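Side-chain contacts in avirulence protein (Pseudomonas syringae, PDB 4B6X), which is a type III secreted effector, processed inside the plant cell, whose C-terminal coiled-coil domain, described here, probably takes part in activating plant immunity: residues A25-E30 with Q75-V80; Q46-E51 with A55-T60. All blocks are in the same frame, centred on the assembly; numbering follows the deposited sequence.

In the fold
Two helices, 25-50 and 54-89, make up nearly the whole modelled domain, and both contacts join this same antiparallel pair, one on each side of the chain's centre. Their centres lie 30 Å apart and their nearest atoms about 17 Å. Contact 2 is nested within contact 1 along the chain: it flanks the turn between the helices, whereas contact 1 closes the far end, where helix 25-50 starts. Spacing and chemistry change together. Near the turn, the helix axes approach to 8.5 Å around the small, buried Ala-48, with isoleucines beside it; at the far end the axes stand 9.9 Å apart, and leucine, phenylalanine and the long arginines form a surface contact.

Contact 1: A25-E30 with Q75-V80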
loop_
_atom_site.group_PDB
_atom_site.type_symbol
_atom_site.label_atom_id
_atom_site.label_comp_id
_atom_site.label_asym_id
_atom_site.label_seq_id
_atom_site.Cartn_x
_atom_site.Cartn_y
_atom_site.Cartn_z
ATOM N N ALA A 25 -15.449 3.643 -4.542
ATOM C CA ALA A 25 -15.225 4.482 -3.360
ATOM C C ALA A 25 -14.473 3.726 -2.226
ATOM O O ALA A 25 -13.457 4.217 -1.737
ATOM C CB ALA A 25 -16.554 5.085 -2.836
ATOM N N ALA A 26 -14.958 2.541 -1.830
ATOM C CA ALA A 26 -14.357 1.804 -0.699
ATOM C C ALA A 26 -12.938 1.371 -1.043
ATOM O O ALA A 26 -12.031 1.452 -0.209
ATOM C CB ALA A 26 -15.223 0.600 -0.273
ATOM N N LEU A 27 -12.748 0.924 -2.282
ATOM C CA LEU A 27 -11.420 0.532 -2.771
ATOM C C LEU A 27 -10.395 1.684 -2.785
ATOM O O LEU A 27 -9.197 1.489 -2.425
ATOM C CB LEU A 27 -11.547 -0.090 -4.155
ATOM C CG LEU A 27 -10.307 -0.688 -4.809
ATOM C CD1 LEU A 27 -9.563 -1.704 -3.879
ATOM C CD2 LEU A 27 -10.712 -1.370 -6.191
ATOM N N ARG A 28 -10.846 2.859 -3.207
ATOM C CA ARG A 28 -9.999 4.061 -3.196
ATOM C C ARG A 28 -9.540 4.369 -1.779
ATOM O O ARG A 28 -8.362 4.664 -1.557
ATOM C CB ARG A 28 -10.713 5.303 -3.772
ATOM C CG ARG A 28 -9.774 6.550 -3.952
ATOM C CD ARG A 28 -10.509 7.939 -3.950
ATOM N NE ARG A 28 -11.869 7.906 -4.518
ATOM C CZ ARG A 28 -12.210 8.166 -5.792
ATOM N NH1 ARG A 28 -11.296 8.528 -6.710
ATOM N NH2 ARG A 28 -13.496 8.060 -6.155
ATOM N N GLN A 29 -10.470 4.289 -0.835
ATOM C CA GLN A 29 -10.185 4.548 0.558
ATOM C C GLN A 29 -9.219 3.480 1.114
ATOM O O GLN A 29 -8.306 3.811 1.862
ATOM C CB GLN A 29 -11.503 4.658 1.347
ATOM C CG GLN A 29 -11.358 4.974 2.818
ATOM C CD GLN A 29 -10.650 6.301 3.088
ATOM O OE1 GLN A 29 -11.183 7.358 2.770
ATOM N NE2 GLN A 29 -9.444 6.244 3.676
ATOM N N GLU A 30 -9.379 2.217 0.697
ATOM C CA GLU A 30 -8.455 1.148 1.097
ATOM C C GLU A 30 -7.034 1.394 0.621
ATOM O O GLU A 30 -6.045 1.109 1.327
ATOM C CB GLU A 30 -8.919 -0.226 0.611
ATOM C CG GLU A 30 -8.303 -1.341 1.470
ATOM C CD GLU A 30 -8.472 -2.782 0.974
ATOM O OE1 GLU A 30 -9.323 -3.086 0.104
ATOM O OE2 GLU A 30 -7.691 -3.624 1.503
ATOM N N GLN A 75 -4.192 -1.153 -6.424
ATOM C CA GLN A 75 -4.135 -0.034 -7.359
ATOM C C GLN A 75 -4.498 -0.501 -8.771
ATOM O O GLN A 75 -5.189 0.219 -9.496
ATOM C CB GLN A 75 -2.750 0.615 -7.342
ATOM C CG GLN A 75 -2.479 1.339 -6.023
ATOM C CD GLN A 75 -1.098 1.878 -5.931
ATOM O OE1 GLN A 75 -0.130 1.166 -6.177
ATOM N NE2 GLN A 75 -0.980 3.139 -5.555
ATOM N N ARG A 76 -4.031 -1.691 -9.152
ATOM C CA ARG A 76 -4.435 -2.277 -10.441
ATOM C C ARG A 76 -5.942 -2.436 -10.551
ATOM O O ARG A 76 -6.512 -2.111 -11.587
ATOM C CB ARG A 76 -3.745 -3.620 -10.717
ATOM C CG ARG A 76 -2.338 -3.403 -11.275
ATOM C CD ARG A 76 -1.641 -4.697 -11.685
ATOM N NE ARG A 76 -1.137 -5.455 -10.550
ATOM C CZ ARG A 76 0.072 -5.304 -9.989
ATOM N NH1 ARG A 76 0.957 -4.400 -10.445
ATOM N NH2 ARG A 76 0.393 -6.047 -8.938
ATOM N N ARG A 77 -6.571 -2.951 -9.486
ATOM C CA ARG A 77 -8.018 -3.182 -9.482
ATOM C C ARG A 77 -8.812 -1.910 -9.593
ATOM O O ARG A 77 -9.887 -1.892 -10.225
ATOM C CB ARG A 77 -8.469 -3.948 -8.236
ATOM C CG ARG A 77 -8.102 -5.413 -8.265
ATOM C CD ARG A 77 -8.129 -6.026 -6.859
ATOM N NE ARG A 77 -9.399 -5.809 -6.147
ATOM C CZ ARG A 77 -9.593 -6.078 -4.848
ATOM N NH1 ARG A 77 -8.607 -6.555 -4.106
ATOM N NH2 ARG A 77 -10.780 -5.849 -4.285
ATOM N N PHE A 78 -8.285 -0.845 -8.977
ATOM C CA PHE A 78 -8.946 0.430 -8.979
ATOM C C PHE A 78 -8.814 1.138 -10.322
ATOM O O PHE A 78 -9.737 1.811 -10.790
ATOM C CB PHE A 78 -8.379 1.319 -7.899
ATOM C CG PHE A 78 -9.034 2.662 -7.854
ATOM C CD1 PHE A 78 -10.362 2.774 -7.472
ATOM C CD2 PHE A 78 -8.335 3.802 -8.243
ATOM C CE1 PHE A 78 -11.002 4.032 -7.447
ATOM C CE2 PHE A 78 -8.937 5.054 -8.202
ATOM C CZ PHE A 78 -10.287 5.170 -7.815
ATOM N N ALA A 79 -7.656 1.012 -10.936
ATOM C CA ALA A 79 -7.443 1.585 -12.258
ATOM C C ALA A 79 -8.414 0.962 -13.265
ATOM O O ALA A 79 -8.943 1.662 -14.097
ATOM C CB ALA A 79 -5.978 1.425 -12.724
ATOM N N VAL A 80 -8.652 -0.343 -13.190
ATOM C CA VAL A 80 -9.615 -0.972 -14.100
ATOM C C VAL A 80 -10.983 -0.335 -13.921
ATOM O O VAL A 80 -11.651 0.093 -14.871
ATOM C CB VAL A 80 -9.740 -2.495 -13.894
ATOM C CG1 VAL A 80 -10.961 -3.015 -14.668
ATOM C CG2 VAL A 80 -8.469 -3.175 -14.409
HETATM O O HOH W 1 -10.193 -5.457 -0.979
#
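Leu-27 and Phe-78 fill the middle of this end of an antiparallel coiled-coil hairpin, reaching past each other in opposite directions from helices whose axes come within 9.9 Å. One methyl of the leucine does most of the touching: CD2 of Leu-27 lies 3.7 Å from N of Phe-78 and 3.9 Å from its CB, and it also rests against CB of Arg-77. It thus packs on the backbone of the second helix and at the rim of the aromatic ring, near the ring plane. Phe-78 has its CG opposite the backbone N (chi1 -180°), which carries the ring across to Arg-28. There CE1 of Phe-78 meets CB of Arg-28 at 3.9 Å, while CZ of Phe-78 sits under one face of the guanidinium, 3.7 Å from NH1 of Arg-28. The two planes are 72° apart, with NH1 at the ring edge, so the charge is not stacked on the aromatic face. A bend at chi3 (-32°) turns the Arg-28 guanidinium back over that edge.

The other flank is polar. Arg-77 is also bent at its third torsion, and CD1 of Leu-27 lies over one face of its guanidinium, offset toward the rim. Leu-74, one turn before Phe-78, touches both Leu-27 and Glu-30. The charges of Arg-77 and Glu-30 are not in direct contact; a water spans the gap, donating to OE1 of Glu-30 at 2.7 Å and accepting a weak bond from NH2 of Arg-77 at 3.4 Å.

Contact 2: Q46-E51 with A55-T60; sequences QDAIDE and AEIANT
Ala-48 meets both Glu-56 and Ile-57 through its one methyl group at the turn end of an antiparallel helical hairpin, in the part predicted to be a coiled coil: CB of Ala-48 lies 3.8 Å from CB of Glu-56 and equally 3.8 Å from CG1 of Ile-57. Such a small residue lets the helices pack at 8.5 Å between axes, with the CA atoms of Ala-48 and Ile-57 5.5 Å apart. Ile-57 supplies the longer reach. Its CG1 is turned away from its own carbonyl carbon (chi1 -74°), and the extended ethyl arm lies along the backbone of the first helix, CD1 of Ile-57 coming 3.8 Å from O of Ala-48. Beyond, the arm crosses the side chain of Ile-49 at about a right angle, with CG1 of Ile-49 3.9 Å from CD1 of Ile-57.

The next shell is polar and belongs to the second helix. Although CB of Glu-56 faces Ala-48, a bend at chi2 (62°) leads its carboxylate away, where OE2 of Glu-56 accepts two bonds: ND2 of Asn-59 on the syn side at 2.6 Å, nearly straight at 165°, and OG1 of Thr-60 on the anti side. This double grip probably fixes the carboxylate's rotation.

Asn-53 OD1 accepts a hydrogen bond from the backbone N of Glu-56. One helical turn before Ala-48, Leu-45 continues the interface by touching Ile-57 and Thr-60. Only three residues separate 46-51 from 55-60, which places the contact beside the turn between helices 25-50 and 54-89.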
loop_
_atom_site.group_PDB
_atom_site.type_symbol
_atom_site.label_atom_id
_atom_site.label_comp_id
_atom_site.label_asym_id
_atom_site.label_seq_id
_atom_site.Cartn_x
_atom_site.Cartn_y
_atom_site.Cartn_z
ATOM N N GLN A 46 13.433 1.954 8.425
ATOM C CA GLN A 46 14.581 2.813 8.357
ATOM C C GLN A 46 15.118 3.137 9.759
ATOM O O GLN A 46 16.349 3.241 9.970
ATOM C CB GLN A 46 14.244 4.066 7.556
ATOM C CG GLN A 46 14.032 3.780 6.056
ATOM C CD GLN A 46 14.089 5.017 5.189
ATOM O OE1 GLN A 46 13.071 5.659 4.986
ATOM N NE2 GLN A 46 15.269 5.344 4.646
ATOM N N ASP A 47 14.208 3.301 10.717
ATOM C CA ASP A 47 14.621 3.491 12.115
ATOM C C ASP A 47 15.356 2.252 12.646
ATOM O O ASP A 47 16.385 2.377 13.300
ATOM C CB ASP A 47 13.418 3.816 12.997
ATOM C CG ASP A 47 12.879 5.192 12.748
ATOM O OD1 ASP A 47 13.571 6.020 12.094
ATOM O OD2 ASP A 47 11.766 5.471 13.228
ATOM N N ALA A 48 14.848 1.065 12.327
ATOM C CA ALA A 48 15.493 -0.172 12.750
ATOM C C ALA A 48 16.892 -0.333 12.120
ATOM O O ALA A 48 17.787 -0.872 12.757
ATOM C CB ALA A 48 14.600 -1.395 12.452
ATOM N N ILE A 49 17.072 0.114 10.880
ATOM C CA ILE A 49 18.402 0.173 10.252
ATOM C C ILE A 49 19.332 1.145 10.994
ATOM O O ILE A 49 20.479 0.770 11.336
ATOM C CB ILE A 49 18.321 0.546 8.739
ATOM C CG1 ILE A 49 17.644 -0.590 7.957
ATOM C CG2 ILE A 49 19.717 0.847 8.161
ATOM C CD1 ILE A 49 17.112 -0.223 6.608
ATOM N N ASP A 50 18.856 2.366 11.274
ATOM C CA ASP A 50 19.665 3.351 12.017
ATOM C C ASP A 50 20.104 2.802 13.381
ATOM O O ASP A 50 21.187 3.063 13.831
ATOM C CB ASP A 50 18.903 4.660 12.236
ATOM C CG ASP A 50 18.590 5.389 10.937
ATOM O OD1 ASP A 50 19.241 5.118 9.904
ATOM O OD2 ASP A 50 17.676 6.228 10.945
ATOM N N GLU A 51 19.236 2.036 14.022
ATOM C CA GLU A 51 19.548 1.402 15.286
ATOM C C GLU A 51 20.327 0.079 15.151
ATOM O O GLU A 51 20.619 -0.549 16.150
ATOM C CB GLU A 51 18.250 1.113 16.027
ATOM C CG GLU A 51 17.475 2.309 16.525
ATOM C CD GLU A 51 15.994 1.948 16.828
ATOM O OE1 GLU A 51 15.646 0.731 16.777
ATOM O OE2 GLU A 51 15.181 2.883 17.093
ATOM N N ALA A 55 16.665 -7.960 14.386
ATOM C CA ALA A 55 15.336 -8.566 14.596
ATOM C C ALA A 55 14.193 -7.684 14.027
ATOM O O ALA A 55 13.224 -8.191 13.461
ATOM C CB ALA A 55 15.090 -8.841 16.101
ATOM N N GLU A 56 14.281 -6.373 14.255
ATOM C CA GLU A 56 13.206 -5.475 13.847
ATOM C C GLU A 56 13.320 -5.205 12.364
ATOM O O GLU A 56 12.328 -5.038 11.698
ATOM C CB GLU A 56 13.196 -4.178 14.675
ATOM C CG GLU A 56 11.874 -3.318 14.519
ATOM C CD GLU A 56 10.606 -4.062 14.986
ATOM O OE1 GLU A 56 10.367 -4.132 16.197
ATOM O OE2 GLU A 56 9.851 -4.585 14.144
ATOM N N ILE A 57 14.530 -5.199 11.831
ATOM C CA ILE A 57 14.717 -5.077 10.404
ATOM C C ILE A 57 13.995 -6.218 9.688
ATOM O O ILE A 57 13.224 -5.974 8.754
ATOM C CB ILE A 57 16.199 -5.037 10.012
ATOM C CG1 ILE A 57 16.817 -3.681 10.381
ATOM C CG2 ILE A 57 16.396 -5.237 8.551
ATOM C CD1 ILE A 57 18.355 -3.675 10.218
ATOM N N ALA A 58 14.201 -7.447 10.152
ATOM C CA ALA A 58 13.569 -8.601 9.538
ATOM C C ALA A 58 12.057 -8.574 9.755
ATOM O O ALA A 58 11.303 -8.942 8.856
ATOM C CB ALA A 58 14.189 -9.927 10.077
ATOM N N ASN A 59 11.613 -8.172 10.942
ATOM C CA ASN A 59 10.174 -8.145 11.263
ATOM C C ASN A 59 9.428 -7.151 10.379
ATOM O O ASN A 59 8.401 -7.471 9.811
ATOM C CB ASN A 59 9.937 -7.783 12.730
ATOM C CG ASN A 59 8.460 -7.596 13.060
ATOM O OD1 ASN A 59 7.626 -8.437 12.699
ATOM N ND2 ASN A 59 8.123 -6.503 13.774
ATOM N N THR A 60 10.003 -5.964 10.239
ATOM C CA THR A 60 9.341 -4.857 9.593
ATOM C C THR A 60 9.437 -4.971 8.086
ATOM O O THR A 60 8.466 -4.719 7.379
ATOM C CB THR A 60 9.948 -3.527 10.094
ATOM O OG1 THR A 60 9.639 -3.382 11.492
ATOM C CG2 THR A 60 9.382 -2.330 9.346
#